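Nuclear import protein MOG1 (PDB 1JHS) binds the small GTPase Ran (Gsp1 in yeast) and takes part in nuclear protein import and poly(A)+ mRNA export. Local coordinates at residues G101-M109 against T123-R132. The protein carries 1 engineered substitution. Sequence-based numbering, arbitrary orientation.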
ATOM      1  N   GLY A 101       5.214  12.377  13.415  1.00 15.39           N
ATOM      2  CA  GLY A 101       6.475  11.693  13.584  1.00 14.91           C
ATOM      3  C   GLY A 101       6.561  10.258  13.113  1.00 14.55           C
ATOM      4  O   GLY A 101       7.634   9.838  12.690  1.00 14.89           O
ATOM      5  N   THR A 102       5.459   9.502  13.104  1.00 13.69           N
ATOM      6  CA  THR A 102       5.611   8.109  12.723  1.00 12.93           C
ATOM      7  C   THR A 102       4.712   7.477  11.669  1.00 11.70           C
ATOM      8  O   THR A 102       5.091   6.456  11.111  1.00 11.75           O
ATOM      9  CB  THR A 102       5.530   7.207  13.948  1.00 13.29           C
ATOM     10  OG1 THR A 102       4.226   7.326  14.523  1.00 14.36           O
ATOM     11  CG2 THR A 102       6.597   7.595  14.989  1.00 13.67           C
ATOM     12  N   LYS A 103       3.552   8.061  11.386  1.00 11.32           N
ATOM     13  CA  LYS A 103       2.638   7.419  10.438  1.00 10.55           C
ATOM     14  C   LYS A 103       2.085   8.366   9.396  1.00  9.96           C
ATOM     15  O   LYS A 103       1.453   9.363   9.735  1.00  9.47           O
ATOM     16  CB  LYS A 103       1.478   6.766  11.188  1.00 11.02           C
ATOM     17  CG  LYS A 103       1.913   5.708  12.191  1.00 11.88           C
ATOM     18  CD  LYS A 103       0.735   5.166  13.003  1.00 11.83           C
ATOM     19  CE  LYS A 103       1.176   3.957  13.828  1.00 13.37           C
ATOM     20  NZ  LYS A 103       0.003   3.341  14.548  1.00 13.76           N
ATOM     21  N   PHE A 104       2.317   8.015   8.129  1.00  9.60           N
ATOM     22  CA  PHE A 104       1.875   8.835   7.007  1.00  9.49           C
ATOM     23  C   PHE A 104       1.246   7.941   5.948  1.00  9.19           C
ATOM     24  O   PHE A 104       1.744   6.839   5.695  1.00  8.63           O
ATOM     25  CB  PHE A 104       3.088   9.577   6.422  1.00  9.92           C
ATOM     26  CG  PHE A 104       2.711  10.747   5.566  1.00 10.02           C
ATOM     27  CD1 PHE A 104       2.605  12.015   6.118  1.00 10.47           C
ATOM     28  CD2 PHE A 104       2.411  10.563   4.212  1.00 10.71           C
ATOM     29  CE1 PHE A 104       2.199  13.115   5.337  1.00 10.90           C
ATOM     30  CE2 PHE A 104       2.010  11.647   3.420  1.00 10.62           C
ATOM     31  CZ  PHE A 104       1.903  12.927   3.990  1.00 10.61           C
ATOM     32  N   THR A 105       0.156   8.413   5.332  1.00  9.34           N
ATOM     33  CA  THR A 105      -0.535   7.652   4.293  1.00  9.48           C
ATOM     34  C   THR A 105      -0.896   8.527   3.075  1.00  9.64           C
ATOM     35  O   THR A 105      -1.066   9.737   3.200  1.00  9.36           O
ATOM     36  CB  THR A 105      -1.870   7.048   4.828  1.00  9.46           C
ATOM     37  OG1 THR A 105      -2.741   8.106   5.274  1.00 10.13           O
ATOM     38  CG2 THR A 105      -1.606   6.125   5.997  1.00  8.76           C
ATOM     39  N   GLY A 106      -1.025   7.890   1.909  1.00  9.69           N
ATOM     40  CA  GLY A 106      -1.417   8.620   0.715  1.00  9.73           C
ATOM     41  C   GLY A 106      -1.725   7.665  -0.434  1.00  9.85           C
ATOM     42  O   GLY A 106      -1.449   6.461  -0.333  1.00  9.65           O
ATOM     43  N   LEU A 107      -2.363   8.193  -1.479  1.00  9.94           N
ATOM     44  CA  LEU A 107      -2.651   7.435  -2.700  1.00 10.36           C
ATOM     45  C   LEU A 107      -1.741   8.124  -3.728  1.00 10.70           C
ATOM     46  O   LEU A 107      -1.681   9.351  -3.786  1.00 10.59           O
ATOM     47  CB  LEU A 107      -4.098   7.601  -3.142  1.00 10.63           C
ATOM     48  CG  LEU A 107      -5.198   6.916  -2.348  1.00 10.67           C
ATOM     49  CD1 LEU A 107      -6.510   7.270  -3.039  1.00 11.29           C
ATOM     50  CD2 LEU A 107      -4.990   5.405  -2.331  1.00 10.97           C
ATOM     51  N   VAL A 108      -1.068   7.342  -4.548  1.00 11.23           N
ATOM     52  CA  VAL A 108      -0.102   7.878  -5.502  1.00 11.90           C
ATOM     53  C   VAL A 108      -0.381   7.382  -6.915  1.00 11.93           C
ATOM     54  O   VAL A 108      -0.850   6.266  -7.096  1.00 10.61           O
ATOM     55  CB  VAL A 108       1.309   7.423  -5.058  1.00 12.53           C
ATOM     56  CG1 VAL A 108       2.345   7.679  -6.159  1.00 13.74           C
ATOM     57  CG2 VAL A 108       1.681   8.179  -3.754  1.00 12.76           C
ATOM     58  N   MET A 109      -0.084   8.224  -7.905  1.00 12.33           N
ATOM     59  CA  MET A 109      -0.319   7.846  -9.288  1.00 13.41           C
ATOM     60  C   MET A 109       0.736   8.483 -10.171  1.00 12.84           C
ATOM     61  O   MET A 109       1.087   9.662 -10.006  1.00 12.92           O
ATOM     62  CB  MET A 109      -1.696   8.337  -9.737  1.00 14.54           C
ATOM     63  CG  MET A 109      -2.151   7.827 -11.113  1.00 16.41           C
ATOM     64  SD  MET A 109      -3.798   8.538 -11.500  1.00 18.86           S
ATOM     65  CE  MET A 109      -3.388  10.209 -11.377  1.00 18.41           C
ATOM     66  N   THR A 123      -3.590   2.294 -16.096  1.00 14.56           N
ATOM     67  CA  THR A 123      -3.115   3.112 -14.969  1.00 14.54           C
ATOM     68  C   THR A 123      -3.200   2.280 -13.691  1.00 13.49           C
ATOM     69  O   THR A 123      -4.111   1.486 -13.541  1.00 12.80           O
ATOM     70  CB  THR A 123      -4.032   4.334 -14.730  1.00 14.88           C
ATOM     71  OG1 THR A 123      -4.056   5.147 -15.902  1.00 16.62           O
ATOM     72  CG2 THR A 123      -3.522   5.177 -13.556  1.00 15.70           C
ATOM     73  N   VAL A 124      -2.254   2.476 -12.781  1.00 12.90           N
ATOM     74  CA  VAL A 124      -2.274   1.776 -11.499  1.00 12.41           C
ATOM     75  C   VAL A 124      -2.114   2.832 -10.389  1.00 11.92           C
ATOM     76  O   VAL A 124      -1.186   3.645 -10.440  1.00 12.36           O
ATOM     77  CB  VAL A 124      -1.111   0.748 -11.389  1.00 12.30           C
ATOM     78  CG1 VAL A 124      -1.106   0.091  -9.982  1.00 12.83           C
ATOM     79  CG2 VAL A 124      -1.279  -0.358 -12.458  1.00 12.59           C
ATOM     80  N   VAL A 125      -3.030   2.853  -9.429  1.00 10.64           N
ATOM     81  CA  VAL A 125      -2.917   3.782  -8.306  1.00 10.34           C
ATOM     82  C   VAL A 125      -2.291   2.932  -7.215  1.00  9.69           C
ATOM     83  O   VAL A 125      -2.533   1.721  -7.175  1.00  9.49           O
ATOM     84  CB  VAL A 125      -4.305   4.313  -7.859  1.00 10.81           C
ATOM     85  CG1 VAL A 125      -4.214   4.962  -6.436  1.00 11.11           C
ATOM     86  CG2 VAL A 125      -4.760   5.385  -8.857  1.00 10.94           C
ATOM     87  N   ILE A 126      -1.471   3.532  -6.354  1.00  9.34           N
ATOM     88  CA  ILE A 126      -0.851   2.744  -5.300  1.00  9.39           C
ATOM     89  C   ILE A 126      -1.075   3.431  -3.975  1.00  8.72           C
ATOM     90  O   ILE A 126      -0.765   4.616  -3.826  1.00  9.03           O
ATOM     91  CB  ILE A 126       0.695   2.591  -5.521  1.00 10.19           C
ATOM     92  CG1 ILE A 126       0.996   2.012  -6.921  1.00 10.89           C
ATOM     93  CG2 ILE A 126       1.279   1.646  -4.448  1.00  9.43           C
ATOM     94  CD1 ILE A 126       2.457   2.200  -7.357  1.00 11.81           C
ATOM     95  N   GLY A 127      -1.663   2.719  -3.022  1.00  8.17           N
ATOM     96  CA  GLY A 127      -1.847   3.330  -1.719  1.00  7.66           C
ATOM     97  C   GLY A 127      -0.520   3.081  -1.023  1.00  7.31           C
ATOM     98  O   GLY A 127      -0.015   1.970  -1.062  1.00  7.16           O
ATOM     99  N   VAL A 128       0.074   4.092  -0.401  1.00  6.85           N
ATOM    100  CA  VAL A 128       1.350   3.849   0.276  1.00  6.75           C
ATOM    101  C   VAL A 128       1.308   4.402   1.696  1.00  6.56           C
ATOM    102  O   VAL A 128       0.925   5.556   1.897  1.00  5.78           O
ATOM    103  CB  VAL A 128       2.526   4.534  -0.452  1.00  6.53           C
ATOM    104  CG1 VAL A 128       3.850   4.248   0.291  1.00  6.71           C
ATOM    105  CG2 VAL A 128       2.611   4.031  -1.894  1.00  6.86           C
ATOM    106  N   ALA A 129       1.695   3.580   2.670  1.00  6.58           N
ATOM    107  CA  ALA A 129       1.743   4.043   4.048  1.00  7.14           C
ATOM    108  C   ALA A 129       3.137   3.821   4.608  1.00  7.56           C
ATOM    109  O   ALA A 129       3.808   2.855   4.256  1.00  7.73           O
ATOM    110  CB  ALA A 129       0.729   3.309   4.901  1.00  7.20           C
ATOM    111  N   LEU A 130       3.575   4.744   5.463  1.00  8.16           N
ATOM    112  CA  LEU A 130       4.873   4.628   6.113  1.00  8.29           C
ATOM    113  C   LEU A 130       4.603   4.611   7.605  1.00  8.34           C
ATOM    114  O   LEU A 130       3.836   5.435   8.096  1.00  8.10           O
ATOM    115  CB  LEU A 130       5.747   5.838   5.783  1.00  8.31           C
ATOM    116  CG  LEU A 130       7.014   5.984   6.640  1.00  8.29           C
ATOM    117  CD1 LEU A 130       7.961   4.743   6.484  1.00  8.28           C
ATOM    118  CD2 LEU A 130       7.735   7.274   6.204  1.00  8.01           C
ATOM    119  N   ILE A 131       5.202   3.653   8.312  1.00  8.63           N
ATOM    120  CA  ILE A 131       5.087   3.552   9.764  1.00  8.58           C
ATOM    121  C   ILE A 131       6.550   3.493  10.210  1.00  8.82           C
ATOM    122  O   ILE A 131       7.236   2.506   9.952  1.00  8.62           O
ATOM    123  CB  ILE A 131       4.369   2.254  10.199  1.00  8.68           C
ATOM    124  CG1 ILE A 131       2.917   2.284   9.707  1.00  8.39           C
ATOM    125  CG2 ILE A 131       4.384   2.154  11.723  1.00  9.52           C
ATOM    126  CD1 ILE A 131       2.143   0.951   9.837  1.00  7.64           C
ATOM    127  N   ARG A 132       7.019   4.549  10.862  1.00  8.94           N
ATOM    128  CA  ARG A 132       8.417   4.590  11.288  1.00  9.58           C
ATOM    129  C   ARG A 132       8.633   3.947  12.654  1.00  9.99           C
ATOM    130  O   ARG A 132       8.116   4.446  13.656  1.00 10.10           O
ATOM    131  CB  ARG A 132       8.886   6.051  11.323  1.00  9.77           C
ATOM    132  CG  ARG A 132       8.443   6.877  10.086  1.00  9.58           C
ATOM    133  CD  ARG A 132       9.385   8.061   9.844  1.00  9.62           C
ATOM    134  NE  ARG A 132      10.638   7.606   9.242  1.00 10.18           N
ATOM    135  CZ  ARG A 132      11.699   8.385   9.025  1.00 10.47           C
ATOM    136  NH1 ARG A 132      11.677   9.668   9.373  1.00 10.28           N
ATOM    137  NH2 ARG A 132      12.768   7.886   8.405  1.00 10.85           N
TER
HETATM  138  O   HOH W   1       9.682  11.332  10.681  1.00 15.76           O
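Phe-104 and Leu-130, joined by two backbone hydrogen bonds, belong to an antiparallel strand pairing deep in the large sheet of Mog1, where strand 103-113 lies between 124-133 and 87-99. Reciprocal N-H...O=C pairs recur at Gly-106 with Val-128 and at Val-108 with Ile-126; the non-hydrogen-bonded pairs between them, such as Thr-105 with Ala-129, turn their side chains to the opposite face, as the pleat of the strands requires. The ladder is uneven: Leu-130 N reaches Phe-104 O at 2.8 Å and nearly straight (167°), whereas Gly-106 N to Val-128 O is bent to 137°, and that carbonyl also accepts from the indole of Trp-74. The two strands form a beta hairpin within a seven-stranded antiparallel sheet with helices on both faces. Phe-104, Val-108 and Leu-130 meet helix 70-83, while Thr-105, Leu-107 and Ala-129 meet helix 163-178. On the latter face Thr-105 holds OG1 between its backbone N and carbonyl carbon (chi1 60°), which lays CG2 against Ala-129 CB at 3.8 Å while the hydroxyl bonds to Tyr-169 and Gln-173. Nearby, Leu-107 CD2 lies over Gly-127 CA, 3.8 Å away. Farther along, Met-109 CG and SD both touch the Thr-123 methyl. At the other end, Arg-132 N bonds Thr-102 O at 2.7 Å; its guanidinium, paired with Asp-139 and bonded through NH1 to Lys-67 O, also donates from NH1, in the plane of the group, to a water 2.9 Å away, which in turn donates to Gly-101 O.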